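Local coordinates for HAD family phosphatase (Pseudomonas syringae pv. tomato, PDB 2ODA), which is of uncertain biochemical function but adopts the haloacid dehalogenase fold and belongs to a Pseudomonas-specific subfamily of that enzyme superfamily, at residues 8-13 with 54-59; 14-19 with 129-134; 18-23 with 140-145; 28-33 with 63-68; 36-41 with 174-179. One frame throughout, in Å; residues are numbered along the deposited sequence.

Overall arrangement
Contact 1 joins two neighbouring strands of the parallel sheet in this HAD-type domain. Contacts 2, 3 and 5 gather beyond the C-terminal end of strand 9-12, where HAD enzymes place their active site. Contacts 2 and 3 share V18 and D19, and their centres are about 9 Å apart; those of 2 and 5 are about 8 Å apart, tied by T38 to C16 and L17. Contact 2 reaches contact 1 through S14 N and D59 OD2, 2.8 Å apart. Contact 4 stands apart on the surface, its centre about 17 Å from that of contact 2, with about 6 Å between their nearest atoms.

Contact 1. Residues 8-13 with 54-59; sequences ALLFGL and PCAWID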
# COMPACT_ATOMS: atom_id res chain seq x y z
N ALA B 8 -2.28 -8.52 -9.51
CA ALA B 8 -3.58 -7.86 -9.65
C ALA B 8 -3.40 -6.66 -10.57
O ALA B 8 -2.33 -6.06 -10.61
CB ALA B 8 -4.11 -7.41 -8.30
N LEU B 9 -4.47 -6.32 -11.29
CA LEU B 9 -4.53 -5.12 -12.09
C LEU B 9 -5.73 -4.27 -11.70
O LEU B 9 -6.86 -4.78 -11.54
CB LEU B 9 -4.58 -5.45 -13.60
CG LEU B 9 -3.46 -6.30 -14.22
CD1 LEU B 9 -3.78 -6.59 -15.69
CD2 LEU B 9 -2.11 -5.59 -14.12
N LEU B 10 -5.48 -2.98 -11.52
CA LEU B 10 -6.54 -1.99 -11.25
C LEU B 10 -6.73 -1.13 -12.47
O LEU B 10 -5.75 -0.73 -13.08
CB LEU B 10 -6.12 -1.11 -10.08
CG LEU B 10 -5.74 -1.87 -8.80
CD1 LEU B 10 -5.38 -0.84 -7.71
CD2 LEU B 10 -6.87 -2.82 -8.34
N PHE B 11 -7.99 -0.83 -12.81
CA PHE B 11 -8.30 0.01 -13.97
C PHE B 11 -9.21 1.15 -13.58
O PHE B 11 -10.19 0.95 -12.87
CB PHE B 11 -9.08 -0.78 -15.04
CG PHE B 11 -8.29 -1.85 -15.71
CD1 PHE B 11 -8.26 -3.15 -15.18
CD2 PHE B 11 -7.63 -1.60 -16.90
CE1 PHE B 11 -7.54 -4.17 -15.84
CE2 PHE B 11 -6.92 -2.62 -17.57
CZ PHE B 11 -6.89 -3.90 -17.03
N GLY B 12 -8.93 2.35 -14.06
CA GLY B 12 -9.99 3.37 -14.08
C GLY B 12 -11.17 2.84 -14.90
O GLY B 12 -10.99 2.04 -15.82
N LEU B 13 -12.38 3.29 -14.61
CA LEU B 13 -13.52 2.91 -15.42
C LEU B 13 -13.75 3.88 -16.58
O LEU B 13 -13.41 3.58 -17.74
CB LEU B 13 -14.77 2.70 -14.54
CG LEU B 13 -16.04 2.20 -15.25
CD1 LEU B 13 -15.93 0.74 -15.82
CD2 LEU B 13 -17.20 2.35 -14.29
N PRO B 54 -6.71 -11.33 -11.48
CA PRO B 54 -7.61 -10.52 -10.65
C PRO B 54 -7.58 -9.05 -11.09
O PRO B 54 -6.51 -8.44 -11.14
CB PRO B 54 -7.04 -10.67 -9.24
CG PRO B 54 -6.26 -11.99 -9.29
CD PRO B 54 -5.65 -11.96 -10.67
N CYS B 55 -8.76 -8.53 -11.42
CA CYS B 55 -8.91 -7.15 -11.90
C CYS B 55 -10.05 -6.51 -11.16
O CYS B 55 -11.07 -7.15 -10.90
CB CYS B 55 -9.22 -7.11 -13.42
SG CYS B 55 -7.94 -7.80 -14.49
N ALA B 56 -9.89 -5.23 -10.82
CA ALA B 56 -10.98 -4.43 -10.27
C ALA B 56 -10.97 -3.09 -10.99
O ALA B 56 -9.90 -2.63 -11.41
CB ALA B 56 -10.76 -4.16 -8.79
N TRP B 57 -12.14 -2.45 -11.07
CA TRP B 57 -12.20 -1.07 -11.58
C TRP B 57 -12.40 -0.06 -10.47
O TRP B 57 -13.01 -0.36 -9.43
CB TRP B 57 -13.27 -0.89 -12.66
CG TRP B 57 -14.70 -1.09 -12.21
CD1 TRP B 57 -15.46 -2.23 -12.33
CD2 TRP B 57 -15.56 -0.11 -11.62
NE1 TRP B 57 -16.72 -2.02 -11.83
CE2 TRP B 57 -16.82 -0.72 -11.40
CE3 TRP B 57 -15.38 1.23 -11.23
CZ2 TRP B 57 -17.90 -0.04 -10.81
CZ3 TRP B 57 -16.46 1.91 -10.63
CH2 TRP B 57 -17.71 1.27 -10.43
N ILE B 58 -11.88 1.14 -10.71
CA ILE B 58 -11.96 2.24 -9.76
C ILE B 58 -12.55 3.44 -10.46
O ILE B 58 -12.15 3.77 -11.58
CB ILE B 58 -10.54 2.63 -9.28
CG1 ILE B 58 -9.95 1.48 -8.47
CG2 ILE B 58 -10.57 3.94 -8.47
CD1 ILE B 58 -8.49 1.69 -8.10
N ASP B 59 -13.47 4.12 -9.80
CA ASP B 59 -13.90 5.44 -10.29
C ASP B 59 -14.36 6.35 -9.14
O ASP B 59 -14.35 5.95 -7.96
CB ASP B 59 -14.96 5.29 -11.39
CG ASP B 59 -14.80 6.36 -12.47
OD1 ASP B 59 -14.97 7.56 -12.17
OD2 ASP B 59 -14.50 6.02 -13.63
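L13 lays its CD2 methyl over one face of the W57 indole, 3.8 Å from the centroid of the six-membered ring and only 13° off the normal, a CH-pi contact. Holding CG anti to the backbone N (chi1 -176°) brings that branch over the ring, while L13 CB sits 3.7 Å from W57 CE3. Helix 63-69 adds S66 beside both residues. L13 CB also lies 3.5 Å from D59 OD2, but that oxygen has its hydrogen bond with S14 N, just past the strand.

Strands 9-12 and 55-58 run parallel in the central sheet of the Rossmann-like HAD fold. Five backbone hydrogen bonds join the two segments. The row begins with L9 N to P54 O at 2.9 Å; the shortest is I58 N to F11 O, 2.7 Å; and the last, L13 N to I58 O, is more bent, with 136° at the hydrogen, where the chain leaves the sheet.

F11 projects from the same face as W57 and presents its ring edge to C55, whose SG is in the ring plane, 3.9 Å from F11 CE1: a sulfur-aromatic contact at the rim, not over the face. L10, A56 and I58 point to the other face, where L10 and I58 meet helix 91-99. There L10 uses its two branches separately, CD1 meeting I58 CD1 at 4.0 Å as the side chains cross at a slant, and CD2 resting against A56 CB.

Contact 2. Residues 14-19 with 129-134; sequences SGCLVD and IGLASC
C16 and L131 make the apolar part of this contact: the sulfur of C16 stands 3.5 Å from L131 CD1. C16 carries SG anti to its own nitrogen (chi1 175°), which turns the sulfur to the L131 branch; the same methyl is 3.9 Å from C16 CA, so L131 touches the backbone as well. C134 approaches from the loop after strand 127-131, with its SG 4.0 Å from C16 CA.

The backbone meets where G15 CA comes within 3.3 Å of C134 O. No clear hydrogen bond crosses here: G15 O and C134 O, 3.5 Å apart, are both acceptors, and C134 O is instead taken by G21 N.

The polar bonds lie within each segment or run to neighbouring residues. S14 OG donates to D19 OD2 at 2.8 Å, reaching the anti side of the carboxylate and 28° out of its plane. D19 also receives A24 N on OD2 and Q23 N on OD1, while S133 OG is bonded to D174 O. Inside 14-19, G15 N makes weak bonds to V18 O and D19 O, and the turn at 14-17 is widened to the pi type. It takes in the end of the DxDx(T/V) motif of active HAD enzymes, with G12 and S14 probably at the two aspartate positions, and is consistent with the start of the HAD squiggle.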
# COMPACT_ATOMS: atom_id res chain seq x y z
N SER B 14 -14.30 5.05 -16.27
CA SER B 14 -14.49 6.12 -17.27
C SER B 14 -13.16 6.63 -17.84
O SER B 14 -12.19 6.86 -17.10
CB SER B 14 -15.31 7.27 -16.63
OG SER B 14 -15.30 8.43 -17.44
N GLY B 15 -13.10 6.81 -19.17
CA GLY B 15 -11.89 7.32 -19.83
C GLY B 15 -10.75 6.32 -19.79
O GLY B 15 -9.55 6.68 -19.84
N CYS B 16 -11.11 5.04 -19.67
CA CYS B 16 -10.09 4.02 -19.58
C CYS B 16 -10.62 2.68 -20.13
O CYS B 16 -10.29 2.33 -21.26
CB CYS B 16 -9.56 3.94 -18.14
SG CYS B 16 -8.38 2.63 -17.81
N LEU B 17 -11.44 1.96 -19.35
CA LEU B 17 -12.11 0.76 -19.86
C LEU B 17 -13.23 1.13 -20.84
O LEU B 17 -13.40 0.50 -21.88
CB LEU B 17 -12.70 -0.05 -18.69
CG LEU B 17 -11.66 -0.70 -17.76
CD1 LEU B 17 -12.35 -1.20 -16.48
CD2 LEU B 17 -10.97 -1.84 -18.52
N VAL B 18 -14.01 2.15 -20.49
CA VAL B 18 -15.18 2.53 -21.25
C VAL B 18 -15.14 4.05 -21.35
O VAL B 18 -14.24 4.69 -20.81
CB VAL B 18 -16.51 2.08 -20.54
CG1 VAL B 18 -16.66 0.54 -20.49
CG2 VAL B 18 -16.60 2.66 -19.13
N ASP B 19 -16.14 4.64 -22.01
CA ASP B 19 -16.33 6.10 -21.98
C ASP B 19 -15.13 6.90 -22.50
O ASP B 19 -14.56 7.76 -21.80
CB ASP B 19 -16.78 6.57 -20.56
CG ASP B 19 -17.19 8.04 -20.55
OD1 ASP B 19 -17.55 8.56 -21.62
OD2 ASP B 19 -17.14 8.65 -19.48
N ILE B 129 0.39 2.62 -15.49
CA ILE B 129 0.37 2.69 -16.94
C ILE B 129 -0.63 3.79 -17.27
O ILE B 129 -1.77 3.74 -16.80
CB ILE B 129 -0.07 1.34 -17.60
CG1 ILE B 129 0.95 0.24 -17.26
CG2 ILE B 129 -0.32 1.53 -19.15
CD1 ILE B 129 0.50 -1.24 -17.59
N GLY B 130 -0.18 4.77 -18.04
CA GLY B 130 -1.01 5.87 -18.50
C GLY B 130 -1.53 5.63 -19.91
O GLY B 130 -0.88 4.94 -20.72
N LEU B 131 -2.70 6.18 -20.19
CA LEU B 131 -3.36 6.01 -21.48
C LEU B 131 -3.42 7.34 -22.24
O LEU B 131 -3.95 8.32 -21.73
CB LEU B 131 -4.77 5.40 -21.29
CG LEU B 131 -4.85 3.96 -20.76
CD1 LEU B 131 -6.31 3.50 -20.55
CD2 LEU B 131 -4.14 2.97 -21.69
N ALA B 132 -2.89 7.35 -23.46
CA ALA B 132 -2.63 8.63 -24.16
C ALA B 132 -3.80 9.17 -25.00
O ALA B 132 -3.75 10.31 -25.47
CB ALA B 132 -1.40 8.51 -25.01
N SER B 133 -4.83 8.37 -25.22
CA SER B 133 -5.90 8.74 -26.16
C SER B 133 -7.25 9.00 -25.53
O SER B 133 -7.99 9.88 -25.97
CB SER B 133 -6.08 7.65 -27.23
OG SER B 133 -4.88 7.49 -28.00
N CYS B 134 -7.60 8.18 -24.54
CA CYS B 134 -9.00 8.08 -24.14
C CYS B 134 -9.35 8.81 -22.84
O CYS B 134 -10.51 8.80 -22.41
CB CYS B 134 -9.42 6.59 -24.02
SG CYS B 134 -8.43 5.70 -22.85

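Contact 3. Residues 18-23 with 140-145; sequences VDFGAQ and LSPSQW
F20 drives its ring edge at the face of W145 in a T-shaped stack, the F20 centroid 4.8 Å from that of the W145 five-membered ring and the planes 62° apart. The leading atom is F20 CZ, 3.5 Å from both CG and CD1 of W145, with CE2 alongside at W145 CB. A chi1 of -174° swings the F20 ring away from its own nitrogen and across to the helix. At the base of the side chain, F20 CB leans on P142 CG at 3.9 Å. The other partner at the ring edge is the carbonyl of L140, whose O lies near the ring plane, 3.1 Å from F20 CD2.

L140 meets the loop with that carbonyl, its side chain pointing away. The same oxygen comes 3.3 Å from G21 CA in a CA-H...O contact. G21 is the third residue of a type II beta turn from D19 to A22, closed by A22 N to D19 O; this turn lies probably just beyond what corresponds to the squiggle of the HAD fold, and packs on the start of helix 142-147. There S141 takes the N-cap position, and its N gives to Q144 OE1 in the carbonyl plane, on a lone pair, at 3.0 Å.

Q23 folds back on its own turn: NE2 donates to G21 O at 2.9 Å, nearly straight (172°) but from above the carbonyl plane. That bond fixes the amide beside S141, with Q23 OE1 3.9 Å from S141 CB. Next door, C134 lies against F20.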
# COMPACT_ATOMS: atom_id res chain seq x y z
N VAL B 18 -14.01 2.15 -20.49
CA VAL B 18 -15.18 2.53 -21.25
C VAL B 18 -15.14 4.05 -21.35
O VAL B 18 -14.24 4.69 -20.81
CB VAL B 18 -16.51 2.08 -20.54
CG1 VAL B 18 -16.66 0.54 -20.49
CG2 VAL B 18 -16.60 2.66 -19.13
N ASP B 19 -16.14 4.64 -22.01
CA ASP B 19 -16.33 6.10 -21.98
C ASP B 19 -15.13 6.90 -22.50
O ASP B 19 -14.56 7.76 -21.80
CB ASP B 19 -16.78 6.57 -20.56
CG ASP B 19 -17.19 8.04 -20.55
OD1 ASP B 19 -17.55 8.56 -21.62
OD2 ASP B 19 -17.14 8.65 -19.48
N PHE B 20 -14.72 6.59 -23.73
CA PHE B 20 -13.60 7.29 -24.36
C PHE B 20 -13.82 8.81 -24.26
O PHE B 20 -14.90 9.30 -24.63
CB PHE B 20 -13.54 6.87 -25.83
CG PHE B 20 -12.36 7.40 -26.60
CD1 PHE B 20 -11.23 6.60 -26.79
CD2 PHE B 20 -12.38 8.67 -27.14
CE1 PHE B 20 -10.13 7.06 -27.54
CE2 PHE B 20 -11.26 9.18 -27.87
CZ PHE B 20 -10.13 8.35 -28.06
N GLY B 21 -12.81 9.53 -23.77
CA GLY B 21 -12.93 10.97 -23.57
C GLY B 21 -13.64 11.43 -22.31
O GLY B 21 -13.93 12.62 -22.19
N ALA B 22 -13.89 10.50 -21.38
CA ALA B 22 -14.48 10.78 -20.05
C ALA B 22 -15.75 11.63 -20.16
O ALA B 22 -15.92 12.64 -19.45
CB ALA B 22 -13.45 11.49 -19.10
N GLN B 23 -16.64 11.21 -21.05
CA GLN B 23 -17.85 12.00 -21.34
C GLN B 23 -18.91 11.91 -20.27
O GLN B 23 -19.80 12.78 -20.20
CB GLN B 23 -18.39 11.63 -22.73
CG GLN B 23 -17.36 11.94 -23.81
CD GLN B 23 -17.23 13.44 -24.00
OE1 GLN B 23 -18.12 14.07 -24.56
NE2 GLN B 23 -16.13 14.03 -23.49
N LEU B 140 -11.97 14.05 -25.57
CA LEU B 140 -12.82 14.11 -26.75
C LEU B 140 -13.60 12.81 -26.93
O LEU B 140 -13.05 11.71 -26.76
CB LEU B 140 -11.99 14.43 -28.00
CG LEU B 140 -11.24 15.77 -28.06
CD1 LEU B 140 -10.52 15.85 -29.39
CD2 LEU B 140 -12.22 16.90 -27.92
N SER B 141 -14.88 12.95 -27.28
CA SER B 141 -15.71 11.80 -27.57
C SER B 141 -15.13 11.04 -28.76
O SER B 141 -14.33 11.61 -29.53
CB SER B 141 -17.15 12.26 -27.88
OG SER B 141 -17.18 12.92 -29.15
N PRO B 142 -15.54 9.76 -28.95
CA PRO B 142 -15.13 9.05 -30.15
C PRO B 142 -15.38 9.84 -31.44
O PRO B 142 -14.48 9.92 -32.28
CB PRO B 142 -15.98 7.77 -30.12
CG PRO B 142 -16.18 7.53 -28.62
CD PRO B 142 -16.37 8.91 -28.06
N SER B 143 -16.55 10.46 -31.57
CA SER B 143 -16.84 11.23 -32.79
C SER B 143 -15.91 12.44 -32.95
O SER B 143 -15.41 12.71 -34.06
CB SER B 143 -18.32 11.64 -32.86
OG SER B 143 -18.68 12.53 -31.82
N GLN B 144 -15.63 13.14 -31.85
CA GLN B 144 -14.74 14.30 -31.87
C GLN B 144 -13.29 13.89 -32.17
O GLN B 144 -12.59 14.55 -32.97
CB GLN B 144 -14.79 15.05 -30.54
CG GLN B 144 -16.13 15.75 -30.28
CD GLN B 144 -16.20 16.35 -28.90
OE1 GLN B 144 -15.75 15.74 -27.92
NE2 GLN B 144 -16.77 17.56 -28.81
N TRP B 145 -12.85 12.81 -31.52
CA TRP B 145 -11.52 12.24 -31.75
C TRP B 145 -11.36 11.82 -33.21
O TRP B 145 -10.32 12.08 -33.82
CB TRP B 145 -11.29 11.05 -30.82
CG TRP B 145 -9.87 10.47 -30.84
CD1 TRP B 145 -9.48 9.28 -31.39
CD2 TRP B 145 -8.70 11.04 -30.23
NE1 TRP B 145 -8.13 9.08 -31.19
CE2 TRP B 145 -7.63 10.14 -30.46
CE3 TRP B 145 -8.45 12.23 -29.50
CZ2 TRP B 145 -6.32 10.39 -30.01
CZ3 TRP B 145 -7.16 12.48 -29.06
CH2 TRP B 145 -6.11 11.57 -29.32

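Contact 4. Residues 28-33 with 63-68; sequences DTPDDE and EALSTP
The carbonyl oxygen of A64 faces the P30 ring, 3.6 Å from P30 CG and 3.7 Å from P30 CB, with CD a little farther off. No hydrogen bond crosses between the segments, and this carbon-against-oxygen packing is one of the main touches. Four residues on from A64 comes P68, which has no N-H to give the A64 carbonyl, and the carbonyl tilts off the helix toward P30. Helix 63-69 is kinked at this point, and the P68 ring points toward the loop, its CG 3.9 Å from P30 CB.

L65 supplies the other half. Its chi1 of -59° leads the chain out beside its own nitrogen, and the CD2 methyl comes across the backbone of the loop, 3.3 Å from P30 N, and close to T29 C and D28 O as well. The P30 ring and the L65 chain cross at about a right angle. Segment 28-33 belongs to the connection between helices 13-17 and 41-51, the site where some HAD members insert a C1 cap domain; here it is a loop without regular helix or strand along 28-33, consistent with no sizeable cap domain at this site, and it lies against the helix that follows strand 55-58.

Each side has its own local bond. D31 OD2 takes E33 N at 2.9 Å on the anti side, an Asx turn that bends the loop just after P30. On the helix T67 OG1 donates to E63 OE2, arriving from above the carboxylate plane, 37° out of it, while T67 N bonds E63 O in the same turn at 3.0 Å.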
# COMPACT_ATOMS: atom_id res chain seq x y z
N ASP B 28 -25.30 14.64 -15.76
CA ASP B 28 -25.67 13.96 -14.53
C ASP B 28 -26.47 12.68 -14.77
O ASP B 28 -26.65 11.86 -13.86
CB ASP B 28 -26.46 14.89 -13.63
CG ASP B 28 -25.61 15.99 -13.05
OD1 ASP B 28 -24.41 15.76 -12.73
OD2 ASP B 28 -26.17 17.08 -12.90
N THR B 29 -26.95 12.48 -15.99
CA THR B 29 -27.74 11.28 -16.24
C THR B 29 -26.95 10.32 -17.11
O THR B 29 -26.21 10.75 -18.01
CB THR B 29 -29.08 11.59 -16.90
OG1 THR B 29 -28.84 12.24 -18.13
CG2 THR B 29 -29.92 12.52 -16.02
N PRO B 30 -27.12 9.01 -16.85
CA PRO B 30 -26.31 8.02 -17.60
C PRO B 30 -26.65 7.94 -19.09
O PRO B 30 -27.82 8.04 -19.48
CB PRO B 30 -26.61 6.71 -16.87
CG PRO B 30 -27.93 6.91 -16.20
CD PRO B 30 -28.00 8.38 -15.84
N ASP B 31 -25.61 7.84 -19.91
CA ASP B 31 -25.72 7.81 -21.35
C ASP B 31 -25.20 6.48 -21.88
O ASP B 31 -24.02 6.16 -21.73
CB ASP B 31 -24.88 8.94 -21.95
CG ASP B 31 -25.21 9.22 -23.41
OD1 ASP B 31 -25.31 10.43 -23.76
OD2 ASP B 31 -25.37 8.24 -24.20
N ASP B 32 -26.07 5.70 -22.53
CA ASP B 32 -25.68 4.37 -23.03
C ASP B 32 -24.48 4.42 -23.99
O ASP B 32 -23.75 3.44 -24.11
CB ASP B 32 -26.88 3.68 -23.73
CG ASP B 32 -27.99 3.27 -22.74
OD1 ASP B 32 -27.76 3.24 -21.51
OD2 ASP B 32 -29.11 2.98 -23.22
N GLU B 33 -24.28 5.55 -24.68
CA GLU B 33 -23.15 5.66 -25.61
C GLU B 33 -21.81 5.61 -24.86
O GLU B 33 -20.83 5.14 -25.40
CB GLU B 33 -23.21 6.95 -26.44
CG GLU B 33 -24.14 6.87 -27.65
CD GLU B 33 -24.20 8.17 -28.44
OE1 GLU B 33 -23.45 9.13 -28.12
OE2 GLU B 33 -25.00 8.21 -29.39
N GLU B 63 -22.68 6.87 -8.28
CA GLU B 63 -23.15 5.50 -8.56
C GLU B 63 -24.12 5.45 -9.75
O GLU B 63 -24.10 4.50 -10.55
CB GLU B 63 -23.81 4.93 -7.29
CG GLU B 63 -24.24 3.46 -7.35
CD GLU B 63 -25.54 3.22 -8.10
OE1 GLU B 63 -26.41 4.11 -8.09
OE2 GLU B 63 -25.70 2.13 -8.69
N ALA B 64 -24.98 6.47 -9.87
CA ALA B 64 -25.95 6.56 -10.97
C ALA B 64 -25.30 6.47 -12.33
O ALA B 64 -25.94 6.06 -13.32
CB ALA B 64 -26.77 7.85 -10.86
N LEU B 65 -24.04 6.89 -12.39
CA LEU B 65 -23.25 6.88 -13.62
C LEU B 65 -22.30 5.69 -13.75
O LEU B 65 -22.25 5.06 -14.81
CB LEU B 65 -22.48 8.20 -13.79
CG LEU B 65 -23.32 9.47 -13.86
CD1 LEU B 65 -22.40 10.66 -14.11
CD2 LEU B 65 -24.46 9.34 -14.89
N SER B 66 -21.56 5.34 -12.70
CA SER B 66 -20.58 4.26 -12.85
C SER B 66 -21.24 2.87 -12.91
O SER B 66 -20.69 1.95 -13.52
CB SER B 66 -19.52 4.30 -11.75
OG SER B 66 -20.12 4.21 -10.48
N THR B 67 -22.40 2.70 -12.27
CA THR B 67 -23.06 1.38 -12.34
C THR B 67 -23.40 0.99 -13.78
O THR B 67 -23.00 -0.09 -14.22
CB THR B 67 -24.26 1.26 -11.33
OG1 THR B 67 -23.73 1.25 -9.99
CG2 THR B 67 -25.05 -0.03 -11.55
N PRO B 68 -24.12 1.86 -14.53
CA PRO B 68 -24.37 1.59 -15.95
C PRO B 68 -23.07 1.50 -16.77
O PRO B 68 -22.95 0.65 -17.67
CB PRO B 68 -25.22 2.79 -16.41
CG PRO B 68 -25.84 3.31 -15.16
CD PRO B 68 -24.79 3.10 -14.10

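Contact 5. Residues 36-41 with 174-179; sequences QLTPGA and DHLGEL
L176 crosses T38 at a slant, its CD1 methyl 3.6 Å from T38 OG1 and 3.9 Å from A41 CB. The branch thus wedges between the threonine hydroxyl and the first turn of helix 41-51; L131 and I111 also touch L176. H175 lies on the P39 side. With chi1 at 55°, its CG lies between the backbone N and the carbonyl carbon, and the ring folds back over its own chain: E178 CG lies over one ring face, G177 CA sits at the edge in plane, and G177 N makes a weak bond to ND1. Its CB faces P39 O at 3.5 Å.

The loop itself is a type II beta turn, T38 to A41, with A41 N bonded to T38 O. G40, at the N-cap of the helix, brings its CA to 3.7 Å from G177 N, an approach that its lack of a side chain allows; G177 in turn leaves room for the imidazole.

No direct hydrogen bond spans the segments; one water does the joining. It donates to T38 OG1 at 2.8 Å and to P39 O at 2.7 Å, and accepts from L176 N at 3.0 Å. T38 OG1 is also bonded to C16 O. With both its protons committed, the water is probably held in a fixed orientation, and it ties the T38 hydroxyl and P39 carbonyl to the L176 N-H beside an otherwise apolar contact.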
# COMPACT_ATOMS: atom_id res chain seq x y z
N GLN B 36 -19.62 2.26 -24.21
CA GLN B 36 -18.83 1.60 -25.25
C GLN B 36 -17.42 1.40 -24.68
O GLN B 36 -16.85 2.32 -24.09
CB GLN B 36 -18.77 2.46 -26.52
CG GLN B 36 -17.92 1.86 -27.69
CD GLN B 36 -17.78 2.84 -28.87
OE1 GLN B 36 -18.50 3.82 -28.95
NE2 GLN B 36 -16.85 2.56 -29.76
N LEU B 37 -16.90 0.18 -24.79
CA LEU B 37 -15.48 -0.06 -24.46
C LEU B 37 -14.50 0.74 -25.32
O LEU B 37 -14.75 0.97 -26.50
CB LEU B 37 -15.17 -1.55 -24.62
CG LEU B 37 -15.91 -2.45 -23.62
CD1 LEU B 37 -16.06 -3.87 -24.23
CD2 LEU B 37 -15.19 -2.50 -22.29
N THR B 38 -13.38 1.14 -24.73
CA THR B 38 -12.32 1.87 -25.44
C THR B 38 -11.57 0.97 -26.45
O THR B 38 -11.60 -0.26 -26.34
CB THR B 38 -11.32 2.56 -24.48
OG1 THR B 38 -10.67 1.58 -23.66
CG2 THR B 38 -12.04 3.60 -23.61
N PRO B 39 -10.94 1.59 -27.47
CA PRO B 39 -10.29 0.78 -28.51
C PRO B 39 -9.29 -0.24 -27.94
O PRO B 39 -8.45 0.11 -27.10
CB PRO B 39 -9.60 1.83 -29.39
CG PRO B 39 -10.42 3.06 -29.23
CD PRO B 39 -10.83 3.03 -27.75
N GLY B 40 -9.41 -1.50 -28.36
CA GLY B 40 -8.50 -2.55 -27.90
C GLY B 40 -8.90 -3.22 -26.60
O GLY B 40 -8.29 -4.22 -26.23
N ALA B 41 -9.92 -2.69 -25.91
CA ALA B 41 -10.33 -3.21 -24.59
C ALA B 41 -10.78 -4.68 -24.67
O ALA B 41 -10.39 -5.49 -23.83
CB ALA B 41 -11.46 -2.33 -23.93
N ASP B 174 -0.91 3.97 -26.10
CA ASP B 174 -1.94 4.70 -26.86
C ASP B 174 -3.35 4.20 -26.52
O ASP B 174 -4.32 4.95 -26.63
CB ASP B 174 -1.73 4.48 -28.34
CG ASP B 174 -0.56 5.27 -28.92
OD1 ASP B 174 0.10 6.07 -28.23
OD2 ASP B 174 -0.32 5.05 -30.14
N HIS B 175 -3.46 2.91 -26.21
CA HIS B 175 -4.77 2.27 -25.98
C HIS B 175 -4.55 0.92 -25.34
O HIS B 175 -3.44 0.41 -25.35
CB HIS B 175 -5.56 2.12 -27.31
CG HIS B 175 -4.81 1.38 -28.38
ND1 HIS B 175 -4.73 0.00 -28.42
CD2 HIS B 175 -4.08 1.82 -29.43
CE1 HIS B 175 -3.99 -0.37 -29.46
NE2 HIS B 175 -3.58 0.72 -30.08
N LEU B 176 -5.63 0.32 -24.83
CA LEU B 176 -5.56 -0.99 -24.17
C LEU B 176 -5.10 -2.17 -25.04
O LEU B 176 -4.68 -3.20 -24.52
CB LEU B 176 -6.89 -1.32 -23.47
CG LEU B 176 -7.28 -0.41 -22.30
CD1 LEU B 176 -8.66 -0.80 -21.77
CD2 LEU B 176 -6.22 -0.46 -21.19
N GLY B 177 -5.16 -2.02 -26.36
CA GLY B 177 -4.65 -3.08 -27.24
C GLY B 177 -3.16 -3.28 -27.01
O GLY B 177 -2.58 -4.33 -27.37
N GLU B 178 -2.51 -2.26 -26.46
CA GLU B 178 -1.07 -2.31 -26.18
C GLU B 178 -0.75 -2.77 -24.76
O GLU B 178 0.43 -2.82 -24.36
CB GLU B 178 -0.44 -0.93 -26.42
CG GLU B 178 -0.43 -0.50 -27.87
CD GLU B 178 0.50 -1.34 -28.74
OE1 GLU B 178 1.46 -1.93 -28.20
OE2 GLU B 178 0.29 -1.41 -29.97
N LEU B 179 -1.78 -3.11 -23.99
CA LEU B 179 -1.55 -3.42 -22.57
C LEU B 179 -0.65 -4.65 -22.37
O LEU B 179 0.21 -4.64 -21.51
CB LEU B 179 -2.87 -3.62 -21.82
CG LEU B 179 -2.73 -3.94 -20.32
CD1 LEU B 179 -2.16 -2.73 -19.55
CD2 LEU B 179 -4.07 -4.29 -19.77
O HOH W 1 -8.25 1.78 -25.04